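Local coordinates for serpin-12 (Manduca sexta, PDB 6CJ7), which controls the prophenoloxidase activation system in larval hemolymph, probably by inhibiting serine proteases as other inhibitory serpins do, at residues Ser73-Lys78 and Val116-Ser121; Glu228-Ser233 and Trp364-Ser369. All blocks are in the same frame, centred on the assembly; numbering follows the deposited sequence.

Interaction 1. Residues Ser73-Lys78 and Val116-Ser121; sequences SAEIFK and VNNFDS
The apolar part of the contact is the F119 ring, which rests against one turn of the helix carrying A74 and F77. Its CZ lies 3.7 Å from A74 CA, and its CE2 lies 3.9 Å from F77 CB. F119 CE2 approaches the F77 ring obliquely, near CD2. A chi1 of -71°, with CG anti to the carbonyl carbon, directs the F119 ring to the A74-F77 flank, and helix 40-51 adds T44 and I45 against F77 and M49 against F119. Alongside this, the K78 chain runs past the backbone of N117, with K78 CG 3.7 Å from N117 O. Its ammonium group continues to a salt bridge with E82. N118 settles between A74 and K78, its CB 3.7 Å from A74 O.

Among the polar atoms, N118 O receives a CA-H...O contact from K78 CA at 3.2 Å (130° at the hydrogen) and a hydrogen bond from N81. K78 N is instead committed to A74 O, 3.0 Å away within its own helix. An aromatic residue near the C-terminal end of helix 109-118, set against the flank of helix 70-85, joins the two, which correspond to helices E and D of the serpin fold.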
loop_
_atom_site.group_PDB
_atom_site.type_symbol
_atom_site.label_atom_id
_atom_site.label_comp_id
_atom_site.label_asym_id
_atom_site.label_seq_id
_atom_site.Cartn_x
_atom_site.Cartn_y
_atom_site.Cartn_z
ATOM N N SER A 73 -5.747 6.489 -16.582
ATOM C CA SER A 73 -5.452 5.569 -15.485
ATOM C C SER A 73 -5.193 4.161 -16.018
ATOM O O SER A 73 -4.305 3.459 -15.526
ATOM C CB SER A 73 -6.574 5.568 -14.436
ATOM O OG SER A 73 -7.767 4.973 -14.886
ATOM N N ALA A 74 -5.900 3.759 -17.082
ATOM C CA ALA A 74 -5.692 2.432 -17.654
ATOM C C ALA A 74 -4.305 2.316 -18.271
ATOM O O ALA A 74 -3.634 1.287 -18.124
ATOM C CB ALA A 74 -6.779 2.139 -18.698
ATOM N N GLU A 75 -3.863 3.364 -18.969
ATOM C CA GLU A 75 -2.545 3.342 -19.592
ATOM C C GLU A 75 -1.446 3.358 -18.542
ATOM O O GLU A 75 -0.438 2.650 -18.679
ATOM C CB GLU A 75 -2.385 4.527 -20.536
ATOM C CG GLU A 75 -3.053 4.321 -21.878
ATOM C CD GLU A 75 -2.722 2.966 -22.492
ATOM O OE1 GLU A 75 -1.528 2.675 -22.709
ATOM O OE2 GLU A 75 -3.657 2.185 -22.752
ATOM N N ILE A 76 -1.612 4.182 -17.506
ATOM C CA ILE A 76 -0.582 4.295 -16.479
ATOM C C ILE A 76 -0.418 2.973 -15.750
ATOM O O ILE A 76 0.700 2.472 -15.581
ATOM C CB ILE A 76 -0.912 5.443 -15.510
ATOM C CG1 ILE A 76 -0.560 6.784 -16.157
ATOM C CG2 ILE A 76 -0.176 5.267 -14.172
ATOM C CD1 ILE A 76 -1.259 7.964 -15.530
ATOM N N PHE A 77 -1.526 2.368 -15.321
ATOM C CA PHE A 77 -1.362 1.170 -14.513
ATOM C C PHE A 77 -1.018 -0.053 -15.344
ATOM O O PHE A 77 -0.369 -0.967 -14.819
ATOM C CB PHE A 77 -2.595 0.959 -13.634
ATOM C CG PHE A 77 -2.661 1.951 -12.517
ATOM C CD1 PHE A 77 -1.737 1.903 -11.485
ATOM C CD2 PHE A 77 -3.569 2.990 -12.543
ATOM C CE1 PHE A 77 -1.763 2.832 -10.467
ATOM C CE2 PHE A 77 -3.590 3.929 -11.532
ATOM C CZ PHE A 77 -2.691 3.849 -10.495
ATOM N N LYS A 78 -1.349 -0.071 -16.640
ATOM C CA LYS A 78 -0.824 -1.146 -17.469
ATOM C C LYS A 78 0.697 -1.128 -17.450
ATOM O O LYS A 78 1.336 -2.177 -17.300
ATOM C CB LYS A 78 -1.354 -1.045 -18.904
ATOM C CG LYS A 78 -0.872 -2.184 -19.808
ATOM C CD LYS A 78 -1.547 -2.121 -21.178
ATOM C CE LYS A 78 -0.979 -3.165 -22.112
ATOM N NZ LYS A 78 0.160 -2.611 -22.904
ATOM N N VAL A 116 -7.983 -7.527 -16.665
ATOM C CA VAL A 116 -6.898 -8.484 -16.865
ATOM C C VAL A 116 -5.731 -7.840 -17.596
ATOM O O VAL A 116 -4.570 -8.015 -17.208
ATOM C CB VAL A 116 -7.433 -9.718 -17.615
ATOM C CG1 VAL A 116 -6.286 -10.673 -17.966
ATOM C CG2 VAL A 116 -8.505 -10.428 -16.796
ATOM N N ASN A 117 -6.014 -7.062 -18.639
ATOM C CA ASN A 117 -4.951 -6.561 -19.507
ATOM C C ASN A 117 -4.243 -5.323 -18.960
ATOM O O ASN A 117 -3.111 -5.049 -19.375
ATOM C CB ASN A 117 -5.512 -6.245 -20.892
ATOM C CG ASN A 117 -6.028 -7.480 -21.612
ATOM O OD1 ASN A 117 -5.570 -8.596 -21.363
ATOM N ND2 ASN A 117 -6.983 -7.284 -22.516
ATOM N N ASN A 118 -4.869 -4.563 -18.058
ATOM C CA ASN A 118 -4.298 -3.301 -17.597
ATOM C C ASN A 118 -4.078 -3.224 -16.100
ATOM O O ASN A 118 -3.116 -2.584 -15.674
ATOM C CB ASN A 118 -5.191 -2.109 -18.007
ATOM C CG ASN A 118 -5.211 -1.875 -19.493
ATOM O OD1 ASN A 118 -4.793 -0.804 -19.979
ATOM N ND2 ASN A 118 -5.703 -2.858 -20.239
ATOM N N PHE A 119 -4.944 -3.842 -15.297
ATOM C CA PHE A 119 -4.945 -3.632 -13.854
ATOM C C PHE A 119 -4.482 -4.846 -13.049
ATOM O O PHE A 119 -4.548 -4.812 -11.808
ATOM C CB PHE A 119 -6.339 -3.174 -13.416
ATOM C CG PHE A 119 -6.663 -1.772 -13.853
ATOM C CD1 PHE A 119 -7.408 -1.531 -15.003
ATOM C CD2 PHE A 119 -6.170 -0.687 -13.160
ATOM C CE1 PHE A 119 -7.682 -0.229 -15.415
ATOM C CE2 PHE A 119 -6.446 0.605 -13.567
ATOM C CZ PHE A 119 -7.190 0.837 -14.707
ATOM N N ASP A 120 -3.979 -5.896 -13.704
ATOM C CA ASP A 120 -3.575 -7.125 -13.012
ATOM C C ASP A 120 -4.680 -7.574 -12.052
ATOM O O ASP A 120 -4.459 -7.895 -10.880
ATOM C CB ASP A 120 -2.244 -6.926 -12.289
ATOM C CG ASP A 120 -1.739 -8.193 -11.627
ATOM O OD1 ASP A 120 -1.941 -9.292 -12.189
ATOM O OD2 ASP A 120 -1.168 -8.083 -10.527
ATOM N N SER A 121 -5.902 -7.553 -12.560
ATOM C CA SER A 121 -7.078 -7.808 -11.738
ATOM C C SER A 121 -8.011 -8.698 -12.550
ATOM O O SER A 121 -7.600 -9.314 -13.542
ATOM C CB SER A 121 -7.714 -6.483 -11.299
ATOM O OG SER A 121 -8.757 -6.692 -10.352
#

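Interaction 2. Residues Glu228-Ser233 and Trp364-Ser369; sequences EYNEYS and WDNRSS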
loop_
_atom_site.group_PDB
_atom_site.type_symbol
_atom_site.label_atom_id
_atom_site.label_comp_id
_atom_site.label_asym_id
_atom_site.label_seq_id
_atom_site.Cartn_x
_atom_site.Cartn_y
_atom_site.Cartn_z
ATOM N N GLU A 228 17.517 -5.240 -4.244
ATOM C CA GLU A 228 18.324 -5.877 -5.287
ATOM C C GLU A 228 18.051 -5.264 -6.658
ATOM O O GLU A 228 16.900 -5.017 -7.025
ATOM C CB GLU A 228 18.032 -7.386 -5.321
ATOM C CG GLU A 228 19.196 -8.221 -5.824
ATOM C CD GLU A 228 18.879 -9.702 -6.023
ATOM O OE1 GLU A 228 17.694 -10.082 -6.077
ATOM O OE2 GLU A 228 19.838 -10.496 -6.137
ATOM N N TYR A 229 19.131 -5.007 -7.405
ATOM C CA TYR A 229 19.083 -4.427 -8.751
ATOM C C TYR A 229 18.443 -3.039 -8.761
ATOM O O TYR A 229 18.032 -2.548 -9.819
ATOM C CB TYR A 229 18.367 -5.362 -9.735
ATOM C CG TYR A 229 18.937 -6.760 -9.737
ATOM C CD1 TYR A 229 20.274 -6.979 -10.054
ATOM C CD2 TYR A 229 18.156 -7.857 -9.417
ATOM C CE1 TYR A 229 20.815 -8.254 -10.053
ATOM C CE2 TYR A 229 18.688 -9.145 -9.416
ATOM C CZ TYR A 229 20.018 -9.333 -9.728
ATOM O OH TYR A 229 20.551 -10.606 -9.723
ATOM N N ASN A 230 18.398 -2.396 -7.595
ATOM C CA ASN A 230 17.771 -1.092 -7.393
ATOM C C ASN A 230 16.351 -1.048 -7.953
ATOM O O ASN A 230 15.893 -0.013 -8.432
ATOM C CB ASN A 230 18.616 0.038 -7.985
ATOM C CG ASN A 230 18.311 1.381 -7.334
ATOM O OD1 ASN A 230 18.066 1.454 -6.128
ATOM N ND2 ASN A 230 18.302 2.442 -8.131
ATOM N N GLU A 231 15.636 -2.172 -7.869
ATOM C CA GLU A 231 14.254 -2.205 -8.348
ATOM C C GLU A 231 13.345 -1.405 -7.435
ATOM O O GLU A 231 12.412 -0.733 -7.898
ATOM C CB GLU A 231 13.769 -3.652 -8.430
ATOM C CG GLU A 231 14.455 -4.427 -9.537
ATOM C CD GLU A 231 14.174 -5.908 -9.485
ATOM O OE1 GLU A 231 13.600 -6.368 -8.459
ATOM O OE2 GLU A 231 14.549 -6.602 -10.458
ATOM N N TYR A 232 13.611 -1.471 -6.135
ATOM C CA TYR A 232 12.827 -0.804 -5.110
ATOM C C TYR A 232 13.778 -0.132 -4.132
ATOM O O TYR A 232 14.947 -0.505 -4.021
ATOM C CB TYR A 232 11.923 -1.780 -4.322
ATOM C CG TYR A 232 11.075 -2.661 -5.212
ATOM C CD1 TYR A 232 9.829 -2.234 -5.659
ATOM C CD2 TYR A 232 11.521 -3.921 -5.595
ATOM C CE1 TYR A 232 9.064 -3.040 -6.489
ATOM C CE2 TYR A 232 10.773 -4.724 -6.426
ATOM C CZ TYR A 232 9.533 -4.287 -6.855
ATOM O OH TYR A 232 8.780 -5.096 -7.678
ATOM N N SER A 233 13.242 0.820 -3.372
ATOM C CA SER A 233 13.959 1.416 -2.252
ATOM C C SER A 233 13.049 1.443 -1.042
ATOM O O SER A 233 11.845 1.644 -1.169
ATOM C CB SER A 233 14.385 2.863 -2.538
ATOM O OG SER A 233 15.173 2.957 -3.712
ATOM N N TRP A 364 9.355 2.282 -2.265
ATOM C CA TRP A 364 9.314 3.075 -3.482
ATOM C C TRP A 364 9.645 2.184 -4.670
ATOM O O TRP A 364 10.620 1.423 -4.624
ATOM C CB TRP A 364 10.315 4.234 -3.374
ATOM C CG TRP A 364 10.195 5.293 -4.426
ATOM C CD1 TRP A 364 10.980 5.452 -5.547
ATOM C CD2 TRP A 364 9.264 6.374 -4.435
ATOM N NE1 TRP A 364 10.571 6.558 -6.253
ATOM C CE2 TRP A 364 9.517 7.142 -5.591
ATOM C CE3 TRP A 364 8.225 6.764 -3.576
ATOM C CZ2 TRP A 364 8.771 8.281 -5.909
ATOM C CZ3 TRP A 364 7.490 7.898 -3.899
ATOM C CH2 TRP A 364 7.764 8.635 -5.043
ATOM N N ASP A 365 8.821 2.261 -5.714
ATOM C CA ASP A 365 9.135 1.643 -7.001
ATOM C C ASP A 365 10.038 2.603 -7.770
ATOM O O ASP A 365 9.613 3.700 -8.149
ATOM C CB ASP A 365 7.843 1.316 -7.753
ATOM C CG ASP A 365 8.088 0.477 -9.005
ATOM O OD1 ASP A 365 8.976 0.835 -9.827
ATOM O OD2 ASP A 365 7.404 -0.558 -9.173
ATOM N N ASN A 366 11.318 2.230 -7.930
ATOM C CA ASN A 366 12.308 3.134 -8.509
ATOM C C ASN A 366 12.133 3.331 -10.006
ATOM O O ASN A 366 12.717 4.268 -10.573
ATOM C CB ASN A 366 13.713 2.603 -8.250
ATOM C CG ASN A 366 14.087 2.662 -6.795
ATOM O OD1 ASN A 366 13.564 3.494 -6.057
ATOM N ND2 ASN A 366 14.992 1.789 -6.369
ATOM N N ARG A 367 11.414 2.436 -10.672
ATOM C CA ARG A 367 11.231 2.580 -12.109
ATOM C C ARG A 367 9.979 3.388 -12.425
ATOM O O ARG A 367 9.975 4.196 -13.360
ATOM C CB ARG A 367 11.148 1.205 -12.785
ATOM C CG ARG A 367 10.834 1.285 -14.308
ATOM C CD ARG A 367 12.075 1.276 -15.098
ATOM N NE ARG A 367 11.893 1.409 -16.561
ATOM C CZ ARG A 367 12.314 0.516 -17.446
ATOM N NH1 ARG A 367 12.916 -0.597 -17.035
ATOM N NH2 ARG A 367 12.131 0.735 -18.737
ATOM N N SER A 368 8.917 3.197 -11.650
ATOM C CA SER A 368 7.661 3.898 -11.895
ATOM C C SER A 368 7.475 5.133 -11.018
ATOM O O SER A 368 6.530 5.898 -11.250
ATOM C CB SER A 368 6.479 2.940 -11.701
ATOM O OG SER A 368 6.424 2.006 -12.770
ATOM N N SER A 369 8.348 5.340 -10.028
ATOM C CA SER A 369 8.340 6.533 -9.178
ATOM C C SER A 369 7.015 6.692 -8.443
ATOM O O SER A 369 6.389 7.754 -8.478
ATOM C CB SER A 369 8.653 7.792 -9.984
ATOM O OG SER A 369 9.952 7.715 -10.547
#
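N366 reaches across to 228-233 with both its amide and its backbone. N366 CG lies anti to the carbonyl carbon (chi1 -68°), which places the amide between N230 O and S233 OG. N366 ND2 donates to N230 O at 2.9 Å, nearly straight at 169°; the acceptor lies in the amide plane of N366, whereas the donor sits well above the carbonyl plane of N230. N366 OD1 accepts from S233 OG at 2.9 Å, and N366 N donates to E231 O at 3.2 Å. Replacing the N366 side chain by that of an alanine is likely to leave N230 O and the S233 hydroxyl without these amide partners, while the backbone bonds could remain. Beside this site the strands pair antiparallel: W364 N gives to S233 O at 2.8 Å, and S233 N returns a bond to W364 O at 3.0 Å. On the other face of the sheet, Y232 CE1 approaches D365 OD2 at 4.0 Å, ring and carboxylate planes 71° apart.

Further out, D365 OD1 accepts from R367 N, an Asx turn containing N366, extended to an Asx motif by S368 N. R87 forms a salt bridge to the same oxygen and a cation-pi contact with Y232. Three bonds from N366 thus extend the cross-strand bonding beyond the last bridge, while the D365 carboxylate, probably stabilised by R87, holds the turn.

How the interactions relate
From the N terminus, helix 70-85 comes first, and interaction 1 closes when the end of helix 109-118 returns to it, spanning 37 intervening residues that include strand 92-102. Interaction 2 opens later and closes a longer loop of 130 residues, bringing strand 359-365 near the C terminus beside strand 232-239. The two loops are in series, neither nested nor crossed. The centres of interactions 1 and 2 lie about 19 Å apart. The nearest atoms of interactions 1 and 2 are about 6 Å apart, without touching. Helix 70-85 links them: it supplies one side of interaction 1, and its later residues V80 and I84 touch S368 and D365 of interaction 2. One contact thus joins helices, and the other joins strands of serpin sheet B.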